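Local structure of putative capsid protein of prophage (Escherichia coli CFT073, 3BQW) at residues Trp163-Ala174 with Ile342-Ala351. The protein is of unknown function but, as a prophage member of the phage major capsid protein E family, probably builds the shell of the phage head. Numbering follows the deposited sequence.
Sequences WKIPEKNIIEQA and IRKFVTVKIA
Ile171 reaches into strand 346-349 with both backbone polar atoms: its N donates to Thr347 O at 2.7 Å, almost linearly, and its O takes the N-H of Lys349 at 2.9 Å, from a donor tilted 18° out of the carbonyl plane. Thr347 N to Asn169 O and Gln173 N to Lys349 O (both 2.9 Å) continue the ladder, so residues 169, 171 and 173 alternate with 347 and 349 as in a parallel pair. Val348 CA also points its hydrogen at Ile171 O.

Side chains then pair by face. On the face of Ile171 and Val348 the two lie alongside, pointing the same way, while Ile171, with CG1 anti to the carbonyl carbon (chi1 -62°) and the chain extended beyond it, brings CD1 to 3.8 Å from Val346 CG1; Tyr196 of helix 190-198 touches both Ile171 and Val348. On the other face Glu172 runs beside the aliphatic part of Lys349, Glu172 OE2 lying 3.8 Å from Lys349 CD, but the lysine amine goes on to a salt bridge with Asp280. Past the strand end, the extended Gln173 side chain lies along Ile350, and a water bridges Ala174 N to Lys349 O.

Before the strands, Ile165 and Ile342 cross at about a right angle, CG1 to CG1 3.8 Å, and Ile165 CD1 rests against Phe345 O. Pro166 CD lies 3.9 Å from Arg343 CG; the guanidinium of Arg343 turns to Asp341. A second water links Lys168 NZ to Arg343 O.

Strand 346-349 is paired on its other edge with antiparallel strand 281-285, and the end of helix 113-146 touches Thr347 and Phe345. The C-terminal strand thus lies between a parallel and an antiparallel neighbour in one mixed sheet beside the long helix, consistent with the HK97-like fold of phage major capsid proteins.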
# COMPACT_ATOMS: atom_id res chain seq x y z
N TRP A 163 16.23 -2.77 1.23
CA TRP A 163 16.59 -1.36 1.01
C TRP A 163 17.64 -0.88 2.01
O TRP A 163 18.11 0.25 1.92
CB TRP A 163 15.36 -0.49 1.11
CG TRP A 163 14.25 -0.89 0.14
CD1 TRP A 163 13.05 -1.50 0.44
CD2 TRP A 163 14.27 -0.75 -1.29
NE1 TRP A 163 12.33 -1.71 -0.71
CE2 TRP A 163 13.04 -1.26 -1.79
CE3 TRP A 163 15.21 -0.23 -2.21
CZ2 TRP A 163 12.72 -1.26 -3.14
CZ3 TRP A 163 14.89 -0.24 -3.56
CH2 TRP A 163 13.65 -0.75 -4.02
N LYS A 164 18.00 -1.76 2.96
CA LYS A 164 19.08 -1.56 3.93
C LYS A 164 18.79 -0.33 4.79
O LYS A 164 19.55 0.64 4.78
CB LYS A 164 20.47 -1.45 3.26
CG LYS A 164 20.94 -2.67 2.41
CD LYS A 164 21.89 -3.64 3.11
CE LYS A 164 22.81 -4.40 2.11
NZ LYS A 164 23.30 -5.74 2.64
N ILE A 165 17.69 -0.37 5.53
CA ILE A 165 17.42 0.73 6.45
C ILE A 165 18.45 0.62 7.60
O ILE A 165 18.75 -0.48 8.05
CB ILE A 165 15.93 0.73 6.92
CG1 ILE A 165 15.54 2.13 7.40
CG2 ILE A 165 15.66 -0.35 7.97
CD1 ILE A 165 14.12 2.25 7.93
N PRO A 166 19.04 1.73 8.03
CA PRO A 166 19.94 1.60 9.18
C PRO A 166 19.24 0.97 10.40
O PRO A 166 18.07 1.23 10.63
CB PRO A 166 20.38 3.05 9.46
CG PRO A 166 20.23 3.72 8.13
CD PRO A 166 18.98 3.12 7.56
N GLU A 167 19.97 0.13 11.12
CA GLU A 167 19.47 -0.55 12.31
C GLU A 167 19.00 0.39 13.41
O GLU A 167 18.02 0.11 14.09
CB GLU A 167 20.55 -1.48 12.89
CG GLU A 167 20.83 -2.69 12.02
CD GLU A 167 21.68 -3.78 12.72
OE1 GLU A 167 22.49 -3.46 13.63
OE2 GLU A 167 21.51 -4.97 12.33
N LYS A 168 19.71 1.49 13.60
CA LYS A 168 19.32 2.52 14.57
C LYS A 168 17.94 3.14 14.25
O LYS A 168 17.36 3.83 15.10
CB LYS A 168 20.36 3.63 14.58
CG LYS A 168 20.27 4.57 13.33
CD LYS A 168 21.46 5.54 13.24
CE LYS A 168 21.31 6.46 12.07
NZ LYS A 168 20.07 7.30 12.22
N ASN A 169 17.46 2.95 13.02
CA ASN A 169 16.14 3.50 12.61
C ASN A 169 14.96 2.64 13.05
O ASN A 169 13.82 3.06 12.92
CB ASN A 169 16.08 3.69 11.09
CG ASN A 169 16.85 4.90 10.63
OD1 ASN A 169 16.35 5.69 9.81
ND2 ASN A 169 18.05 5.08 11.16
N ILE A 170 15.23 1.44 13.53
CA ILE A 170 14.21 0.53 14.00
C ILE A 170 14.46 0.39 15.48
O ILE A 170 15.45 -0.19 15.89
CB ILE A 170 14.27 -0.85 13.30
CG1 ILE A 170 14.04 -0.74 11.81
CG2 ILE A 170 13.22 -1.83 13.86
CD1 ILE A 170 14.39 -2.06 11.05
N ILE A 171 13.55 0.93 16.28
CA ILE A 171 13.77 1.12 17.70
C ILE A 171 12.75 0.30 18.47
O ILE A 171 11.59 0.22 18.08
CB ILE A 171 13.63 2.61 18.08
CG1 ILE A 171 14.69 3.47 17.35
CG2 ILE A 171 13.67 2.80 19.59
CD1 ILE A 171 14.58 5.02 17.61
N GLU A 172 13.16 -0.31 19.56
CA GLU A 172 12.22 -0.96 20.45
C GLU A 172 12.30 -0.35 21.83
O GLU A 172 13.37 -0.25 22.38
CB GLU A 172 12.51 -2.46 20.54
CG GLU A 172 12.22 -3.15 19.23
CD GLU A 172 12.27 -4.66 19.34
OE1 GLU A 172 12.80 -5.18 20.35
OE2 GLU A 172 11.77 -5.34 18.41
N GLN A 173 11.16 0.05 22.39
CA GLN A 173 11.15 0.57 23.75
C GLN A 173 11.70 -0.42 24.79
O GLN A 173 12.30 -0.00 25.78
CB GLN A 173 9.76 1.06 24.14
CG GLN A 173 9.42 2.43 23.52
CD GLN A 173 8.28 3.15 24.22
OE1 GLN A 173 8.12 4.38 24.11
NE2 GLN A 173 7.47 2.40 24.92
N ALA A 174 11.54 -1.71 24.55
CA ALA A 174 12.07 -2.73 25.45
C ALA A 174 13.60 -2.73 25.58
O ALA A 174 14.09 -3.35 26.49
CB ALA A 174 11.58 -4.13 25.05
N ILE A 342 15.12 5.69 2.28
CA ILE A 342 14.69 4.82 3.39
C ILE A 342 15.24 5.29 4.75
O ILE A 342 14.70 4.96 5.80
CB ILE A 342 15.07 3.32 3.12
CG1 ILE A 342 14.13 2.35 3.86
CG2 ILE A 342 16.59 3.04 3.39
CD1 ILE A 342 12.70 2.25 3.24
N ARG A 343 16.31 6.07 4.71
CA ARG A 343 16.98 6.49 5.95
C ARG A 343 16.16 7.52 6.73
O ARG A 343 16.46 7.81 7.86
CB ARG A 343 18.38 7.02 5.65
CG ARG A 343 19.26 6.02 4.90
CD ARG A 343 20.54 6.67 4.45
NE ARG A 343 20.28 7.73 3.48
CZ ARG A 343 21.21 8.57 3.01
NH1 ARG A 343 22.48 8.49 3.39
NH2 ARG A 343 20.85 9.50 2.13
N LYS A 344 15.14 8.07 6.11
CA LYS A 344 14.29 9.10 6.70
C LYS A 344 13.03 8.55 7.38
O LYS A 344 12.08 9.31 7.63
CB LYS A 344 13.91 10.10 5.62
CG LYS A 344 15.09 10.84 5.04
CD LYS A 344 14.61 11.84 3.97
CE LYS A 344 15.77 12.76 3.50
NZ LYS A 344 15.63 13.05 2.05
N PHE A 345 13.02 7.25 7.67
CA PHE A 345 11.93 6.59 8.39
C PHE A 345 12.47 6.01 9.67
O PHE A 345 13.51 5.36 9.67
CB PHE A 345 11.36 5.46 7.54
CG PHE A 345 10.71 5.93 6.28
CD1 PHE A 345 9.43 6.51 6.33
CD2 PHE A 345 11.34 5.80 5.07
CE1 PHE A 345 8.83 6.94 5.20
CE2 PHE A 345 10.73 6.23 3.92
CZ PHE A 345 9.47 6.80 3.98
N VAL A 346 11.79 6.30 10.79
CA VAL A 346 12.10 5.69 12.07
C VAL A 346 10.85 4.96 12.54
O VAL A 346 9.77 5.52 12.57
CB VAL A 346 12.55 6.77 13.10
CG1 VAL A 346 12.77 6.15 14.48
CG2 VAL A 346 13.82 7.55 12.61
N THR A 347 10.99 3.69 12.90
CA THR A 347 9.87 2.89 13.44
C THR A 347 10.16 2.49 14.90
O THR A 347 11.25 2.02 15.25
CB THR A 347 9.61 1.64 12.57
OG1 THR A 347 9.33 2.06 11.23
CG2 THR A 347 8.43 0.79 13.11
N VAL A 348 9.17 2.70 15.76
CA VAL A 348 9.29 2.42 17.17
C VAL A 348 8.21 1.45 17.62
O VAL A 348 7.04 1.67 17.35
CB VAL A 348 9.27 3.70 18.03
CG1 VAL A 348 9.62 3.38 19.56
CG2 VAL A 348 10.22 4.75 17.45
N LYS A 349 8.65 0.35 18.24
CA LYS A 349 7.76 -0.60 18.91
C LYS A 349 7.63 -0.18 20.36
O LYS A 349 8.60 -0.22 21.11
CB LYS A 349 8.34 -2.00 18.82
CG LYS A 349 7.40 -3.12 19.25
CD LYS A 349 8.11 -4.46 19.15
CE LYS A 349 7.38 -5.54 19.92
NZ LYS A 349 6.13 -5.92 19.20
N ILE A 350 6.45 0.26 20.75
CA ILE A 350 6.28 0.71 22.11
C ILE A 350 6.04 -0.50 23.02
O ILE A 350 5.66 -1.58 22.58
CB ILE A 350 5.19 1.81 22.31
CG1 ILE A 350 3.77 1.23 22.16
CG2 ILE A 350 5.48 3.07 21.40
CD1 ILE A 350 2.66 2.05 22.84
N ALA A 351 6.34 -0.31 24.28
CA ALA A 351 6.14 -1.34 25.27
C ALA A 351 5.88 -0.63 26.57
O ALA A 351 5.75 -1.33 27.56
CB ALA A 351 7.38 -2.25 25.36
O HOH W 1 19.39 7.44 9.19
O HOH W 2 9.67 -2.67 22.57